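PDB 2VUP: glutathione peroxidase-like protein from Trypanosoma brucei, which probably reduces hydroperoxides as a glutathione peroxidase-family enzyme, taking its electrons from tryparedoxin. Local coordinates for residues A36-Y41 / G98-I103; Y54-K59 / G65-A70. All blocks are in the same frame, centred on the assembly; numbering follows the deposited sequence. Where two conformers were deposited one is given.

Interaction 1. Residues A36-Y41 / G98-I103. Unlike the reference sequence in segment 98-103: N99 (reference Thr).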
loop_
_atom_site.group_PDB
_atom_site.type_symbol
_atom_site.label_atom_id
_atom_site.label_comp_id
_atom_site.label_asym_id
_atom_site.label_seq_id
_atom_site.Cartn_x
_atom_site.Cartn_y
_atom_site.Cartn_z
ATOM N N ALA A 36 5.685 11.200 -3.350
ATOM C CA ALA A 36 5.501 12.263 -2.360
ATOM C C ALA A 36 6.128 13.595 -2.785
ATOM O O ALA A 36 5.791 14.644 -2.242
ATOM C CB ALA A 36 6.032 11.818 -0.995
ATOM N N ASP A 37 7.028 13.544 -3.766
ATOM C CA ASP A 37 7.640 14.737 -4.353
ATOM C C ASP A 37 6.865 15.289 -5.549
ATOM O O ASP A 37 7.321 16.229 -6.206
ATOM C CB ASP A 37 9.087 14.439 -4.771
ATOM C CG ASP A 37 10.032 14.388 -3.589
ATOM O OD1 ASP A 37 9.914 15.244 -2.685
ATOM O OD2 ASP A 37 10.891 13.488 -3.558
ATOM N N HIS A 38 5.698 14.707 -5.815
ATOM C CA HIS A 38 4.792 15.131 -6.902
ATOM C C HIS A 38 5.384 15.014 -8.316
ATOM O O HIS A 38 4.976 15.723 -9.231
ATOM C CB HIS A 38 4.192 16.524 -6.634
ATOM C CG HIS A 38 3.438 16.604 -5.345
ATOM N ND1 HIS A 38 3.878 17.340 -4.267
ATOM C CD2 HIS A 38 2.300 15.992 -4.943
ATOM C CE1 HIS A 38 3.034 17.198 -3.263
ATOM N NE2 HIS A 38 2.069 16.381 -3.645
ATOM N N LYS A 39 6.354 14.121 -8.475
ATOM C CA LYS A 39 6.774 13.672 -9.803
ATOM C C LYS A 39 6.230 12.264 -10.061
ATOM O O LYS A 39 5.962 11.521 -9.106
ATOM C CB LYS A 39 8.304 13.712 -9.962
ATOM C CG LYS A 39 9.087 13.043 -8.846
ATOM C CD LYS A 39 10.589 13.044 -9.123
ATOM C CE LYS A 39 11.380 12.856 -7.839
ATOM N NZ LYS A 39 11.244 11.516 -7.216
ATOM N N PRO A 40 6.043 11.900 -11.346
ATOM C CA PRO A 40 5.603 10.551 -11.708
ATOM C C PRO A 40 6.551 9.500 -11.149
ATOM O O PRO A 40 7.776 9.646 -11.253
ATOM C CB PRO A 40 5.646 10.570 -13.237
ATOM C CG PRO A 40 5.434 12.016 -13.591
ATOM C CD PRO A 40 6.207 12.753 -12.537
ATOM N N TYR A 41 5.986 8.476 -10.517
ATOM C CA TYR A 41 6.786 7.443 -9.869
ATOM C C TYR A 41 7.021 6.270 -10.829
ATOM O O TYR A 41 6.107 5.856 -11.540
ATOM C CB TYR A 41 6.116 6.977 -8.565
ATOM C CG TYR A 41 6.862 5.850 -7.888
ATOM C CD1 TYR A 41 8.002 6.103 -7.129
ATOM C CD2 TYR A 41 6.446 4.533 -8.034
ATOM C CE1 TYR A 41 8.702 5.076 -6.523
ATOM C CE2 TYR A 41 7.138 3.494 -7.432
ATOM C CZ TYR A 41 8.267 3.777 -6.682
ATOM O OH TYR A 41 8.955 2.759 -6.089
ATOM N N GLY A 98 -1.205 16.430 7.449
ATOM C CA GLY A 98 0.040 17.054 7.000
ATOM C C GLY A 98 0.304 16.900 5.514
ATOM O O GLY A 98 -0.314 16.051 4.844
ATOM N N ASN A 99 1.212 17.726 4.994
ATOM C CA ASN A 99 1.641 17.630 3.599
ATOM C C ASN A 99 2.645 16.495 3.421
ATOM O O ASN A 99 3.120 15.920 4.407
ATOM C CB ASN A 99 2.198 18.974 3.077
ATOM C CG ASN A 99 3.482 19.422 3.796
ATOM O OD1 ASN A 99 4.213 18.614 4.373
ATOM N ND2 ASN A 99 3.758 20.722 3.753
ATOM N N GLU A 100 2.971 16.181 2.171
ATOM C CA GLU A 100 3.851 15.052 1.866
ATOM C C GLU A 100 5.231 15.142 2.503
ATOM O O GLU A 100 5.755 14.123 2.956
ATOM C CB GLU A 100 3.965 14.828 0.354
ATOM C CG GLU A 100 2.712 14.210 -0.275
ATOM C CD GLU A 100 1.673 15.237 -0.681
ATOM O OE1 GLU A 100 1.844 16.434 -0.369
ATOM O OE2 GLU A 100 0.680 14.846 -1.329
ATOM N N GLU A 101 5.815 16.343 2.542
ATOM C CA GLU A 101 7.131 16.568 3.167
ATOM C C GLU A 101 7.101 16.277 4.671
ATOM O O GLU A 101 8.045 15.709 5.232
ATOM C CB GLU A 101 7.613 18.005 2.921
ATOM C CG GLU A 101 8.996 18.315 3.503
ATOM C CD GLU A 101 9.172 19.779 3.879
ATOM O OE1 GLU A 101 8.896 20.659 3.031
ATOM O OE2 GLU A 101 9.596 20.048 5.025
ATOM N N GLU A 102 6.011 16.678 5.323
ATOM C CA GLU A 102 5.816 16.404 6.751
ATOM C C GLU A 102 5.645 14.907 6.996
ATOM O O GLU A 102 6.211 14.353 7.951
ATOM C CB GLU A 102 4.614 17.175 7.293
ATOM C CG GLU A 102 4.906 18.639 7.564
ATOM C CD GLU A 102 3.668 19.524 7.560
ATOM O OE1 GLU A 102 2.588 19.077 7.107
ATOM O OE2 GLU A 102 3.786 20.688 8.000
ATOM N N ILE A 103 4.879 14.256 6.115
ATOM C CA ILE A 103 4.677 12.810 6.175
ATOM C C ILE A 103 6.008 12.074 5.958
ATOM O O ILE A 103 6.365 11.188 6.736
ATOM C CB ILE A 103 3.597 12.333 5.158
ATOM C CG1 ILE A 103 2.218 12.892 5.526
ATOM C CG2 ILE A 103 3.541 10.808 5.099
ATOM C CD1 ILE A 103 1.282 13.067 4.338
#
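H38 meets the carboxylate of E100 with its imidazole and carboxylate planes 82° apart, almost perpendicular. E100 OE2 lies at the edge of the ring, near its plane. H38 NE2 donates to E100 OE2 over 3.1 Å, but the N-H points only roughly at the oxygen (145°), so the bond is weak. OE2 has a stronger partner, the backbone N of K120. Held by both bonds, the carboxylate is probably restrained in rotation. E100 reaches the ring through a chain bent at its second torsion (chi2 87°). Nearer the backbone the packing is close. A36 O lies 3.2 Å from E100 CB, and A36 CB is 3.9 Å from the same atom. A36 O also sits over one face of the H38 ring, offset toward its rim. A36 is buried and H38 exposed, so the contact is only partly buried. N99, a Thr in the reference sequence, is the N-cap of helix 100-111. Its OD1 accepts from E102 N (2.8 Å), nearly in line with the C=O bond. E102 OE1 in turn accepts from N99 N (2.9 Å). This capping box caps the N-terminus of the helix whose first residue, E100, makes the contact.

Interaction 2. Residues Y54-K59 / G65-A70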
loop_
_atom_site.group_PDB
_atom_site.type_symbol
_atom_site.label_atom_id
_atom_site.label_comp_id
_atom_site.label_asym_id
_atom_site.label_seq_id
_atom_site.Cartn_x
_atom_site.Cartn_y
_atom_site.Cartn_z
ATOM N N TYR A 54 -0.091 -0.235 0.934
ATOM C CA TYR A 54 -0.894 0.350 2.021
ATOM C C TYR A 54 -1.464 1.725 1.656
ATOM O O TYR A 54 -0.824 2.518 0.943
ATOM C CB TYR A 54 -0.032 0.547 3.274
ATOM C CG TYR A 54 0.255 -0.696 4.101
ATOM C CD1 TYR A 54 -0.486 -0.978 5.246
ATOM C CD2 TYR A 54 1.284 -1.572 3.749
ATOM C CE1 TYR A 54 -0.230 -2.118 6.018
ATOM C CE2 TYR A 54 1.560 -2.710 4.519
ATOM C CZ TYR A 54 0.800 -2.976 5.647
ATOM O OH TYR A 54 1.067 -4.100 6.397
ATOM N N ASN A 55 -2.663 2.011 2.153
ATOM C CA ASN A 55 -3.056 3.396 2.371
ATOM C C ASN A 55 -2.739 3.701 3.829
ATOM O O ASN A 55 -3.038 2.891 4.716
ATOM C CB ASN A 55 -4.530 3.684 2.013
ATOM C CG ASN A 55 -5.527 2.829 2.804
ATOM O OD1 ASN A 55 -5.646 1.626 2.582
ATOM N ND2 ASN A 55 -6.269 3.467 3.704
ATOM N N VAL A 56 -2.121 4.857 4.062
ATOM C CA VAL A 56 -1.522 5.185 5.354
ATOM C C VAL A 56 -2.046 6.495 5.957
ATOM O O VAL A 56 -2.633 7.331 5.262
ATOM C CB VAL A 56 0.040 5.251 5.270
ATOM C CG1 VAL A 56 0.631 3.885 4.954
ATOM C CG2 VAL A 56 0.506 6.290 4.248
ATOM N N ALA A 57 -1.823 6.647 7.262
ATOM C CA ALA A 57 -2.127 7.870 7.998
ATOM C C ALA A 57 -1.134 7.997 9.158
ATOM O O ALA A 57 -0.643 6.989 9.669
ATOM C CB ALA A 57 -3.579 7.854 8.514
ATOM N N SER A 58 -0.833 9.229 9.562
ATOM C CA SER A 58 0.203 9.484 10.576
ATOM C C SER A 58 -0.359 9.572 12.002
ATOM O O SER A 58 0.369 9.425 12.982
ATOM C CB SER A 58 0.968 10.770 10.242
ATOM O OG SER A 58 1.608 10.660 8.982
ATOM N N LYS A 59 -1.659 9.815 12.095
ATOM C CA LYS A 59 -2.324 10.070 13.362
ATOM C C LYS A 59 -3.414 9.036 13.622
ATOM O O LYS A 59 -4.467 9.368 14.162
ATOM C CB LYS A 59 -2.946 11.465 13.338
ATOM C CG LYS A 59 -1.968 12.622 13.437
ATOM C CD LYS A 59 -2.681 13.879 12.973
ATOM C CE LYS A 59 -2.546 15.041 13.952
ATOM N NZ LYS A 59 -3.560 16.099 13.628
ATOM N N GLY A 65 1.592 0.146 14.671
ATOM C CA GLY A 65 1.559 -1.245 14.233
ATOM C C GLY A 65 1.628 -1.357 12.720
ATOM O O GLY A 65 2.226 -2.293 12.187
ATOM N N GLY A 66 1.004 -0.401 12.036
ATOM C CA GLY A 66 0.976 -0.378 10.573
ATOM C C GLY A 66 2.358 -0.202 9.976
ATOM O O GLY A 66 2.799 -1.019 9.174
ATOM N N TYR A 67 3.051 0.852 10.393
ATOM C CA TYR A 67 4.397 1.118 9.875
ATOM C C TYR A 67 5.444 0.090 10.303
ATOM O O TYR A 67 6.410 -0.141 9.577
ATOM C CB TYR A 67 4.843 2.546 10.201
ATOM C CG TYR A 67 4.384 3.573 9.180
ATOM C CD1 TYR A 67 4.955 3.626 7.910
ATOM C CD2 TYR A 67 3.371 4.483 9.482
ATOM C CE1 TYR A 67 4.528 4.563 6.967
ATOM C CE2 TYR A 67 2.937 5.423 8.544
ATOM C CZ TYR A 67 3.520 5.458 7.299
ATOM O OH TYR A 67 3.107 6.390 6.381
ATOM N N GLU A 68 5.240 -0.535 11.465
ATOM C CA GLU A 68 6.151 -1.572 11.962
ATOM C C GLU A 68 6.033 -2.848 11.141
ATOM O O GLU A 68 7.041 -3.457 10.790
ATOM C CB GLU A 68 5.911 -1.864 13.452
ATOM C CG GLU A 68 6.494 -0.808 14.387
ATOM C CD GLU A 68 6.087 -0.984 15.848
ATOM O OE1 GLU A 68 6.569 -0.190 16.684
ATOM O OE2 GLU A 68 5.290 -1.900 16.161
ATOM N N THR A 69 4.800 -3.246 10.837
ATOM C CA THR A 69 4.559 -4.401 9.979
ATOM C C THR A 69 5.100 -4.158 8.566
ATOM O O THR A 69 5.791 -5.022 8.004
ATOM C CB THR A 69 3.066 -4.778 9.952
ATOM O OG1 THR A 69 2.706 -5.363 11.213
ATOM C CG2 THR A 69 2.763 -5.772 8.842
ATOM N N ALA A 70 4.797 -2.985 8.006
ATOM C CA ALA A 70 5.241 -2.618 6.655
ATOM C C ALA A 70 6.765 -2.645 6.524
ATOM O O ALA A 70 7.300 -3.226 5.581
ATOM C CB ALA A 70 4.690 -1.258 6.265
HETATM O O HOH W 1 1.726 8.425 7.364
#
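Y54 and V56 point from strand 54-56 toward helix 65-70, and the buried, tight part of the contact is built on these two side chains. The strand and helix axes come within 10.5 Å and run roughly antiparallel, at 145°. Y54 CE2 touches A70 CB at 3.9 Å. The hydroxyl end of the same ring goes further and meets the methyl of T69, with OH to CG2 3.4 Å. CG2 is anti to the T69 backbone N and beside its carbonyl carbon, which turns the methyl, and not OG1, to the Y54 hydroxyl. The two side chains cross at about a right angle. I176 of helix 173-185 also touches both Y54 and T69. V56 packs against Y67. Y67 leaves the helix heading away from the strand, but its long side chain brings the phenol end back. There Y67 OH lies 3.4 Å from V56 CG2, and Y67 CZ is 4.0 Å from V56 CB. These two side chains also cross at about a right angle. F111 of helix 100-111 meets the Y67 ring, with the planes at about 20°.

Beyond V56 the contact becomes looser. A57 O is 4.1 Å from Y67 CE2, near the plane of the ring and at its edge. S58 is partly exposed, and a water links it to Y67: the water lies 2.6 Å from Y67 OH and donates to S58 OG. S58 OG is also hydrogen-bonded to E96. A57 lies close in space to C60, the predicted active-site cysteine. Strand and helix are therefore held by van der Waals packing, including phenol oxygens set against methyls, while one water serves the polar groups of Y67 and S58 near C60.

Overall arrangement
The two interactions have centres 16 Å apart and touch where I103 CG1 packs on S58 OG. Along the chain, segments 54-59 and 65-70 both fall between segments 36-41 and 98-103. Interaction 2 is local: it joins strand 51-56 to helix 63-77, the first two elements of a beta-alpha-beta unit completed by strand 83-88. Interaction 1 bridges a longer span, from the loop before strand 51-56 to the start of helix 100-111. That helix serves both contacts: its first turn lies in interaction 1, and F106, V107 and F111 pack on S58 and Y67 of interaction 2. Interaction 2 lies beside the predicted active site, and interaction 1 lies away from it, nearer the periphery of this thioredoxin-like fold.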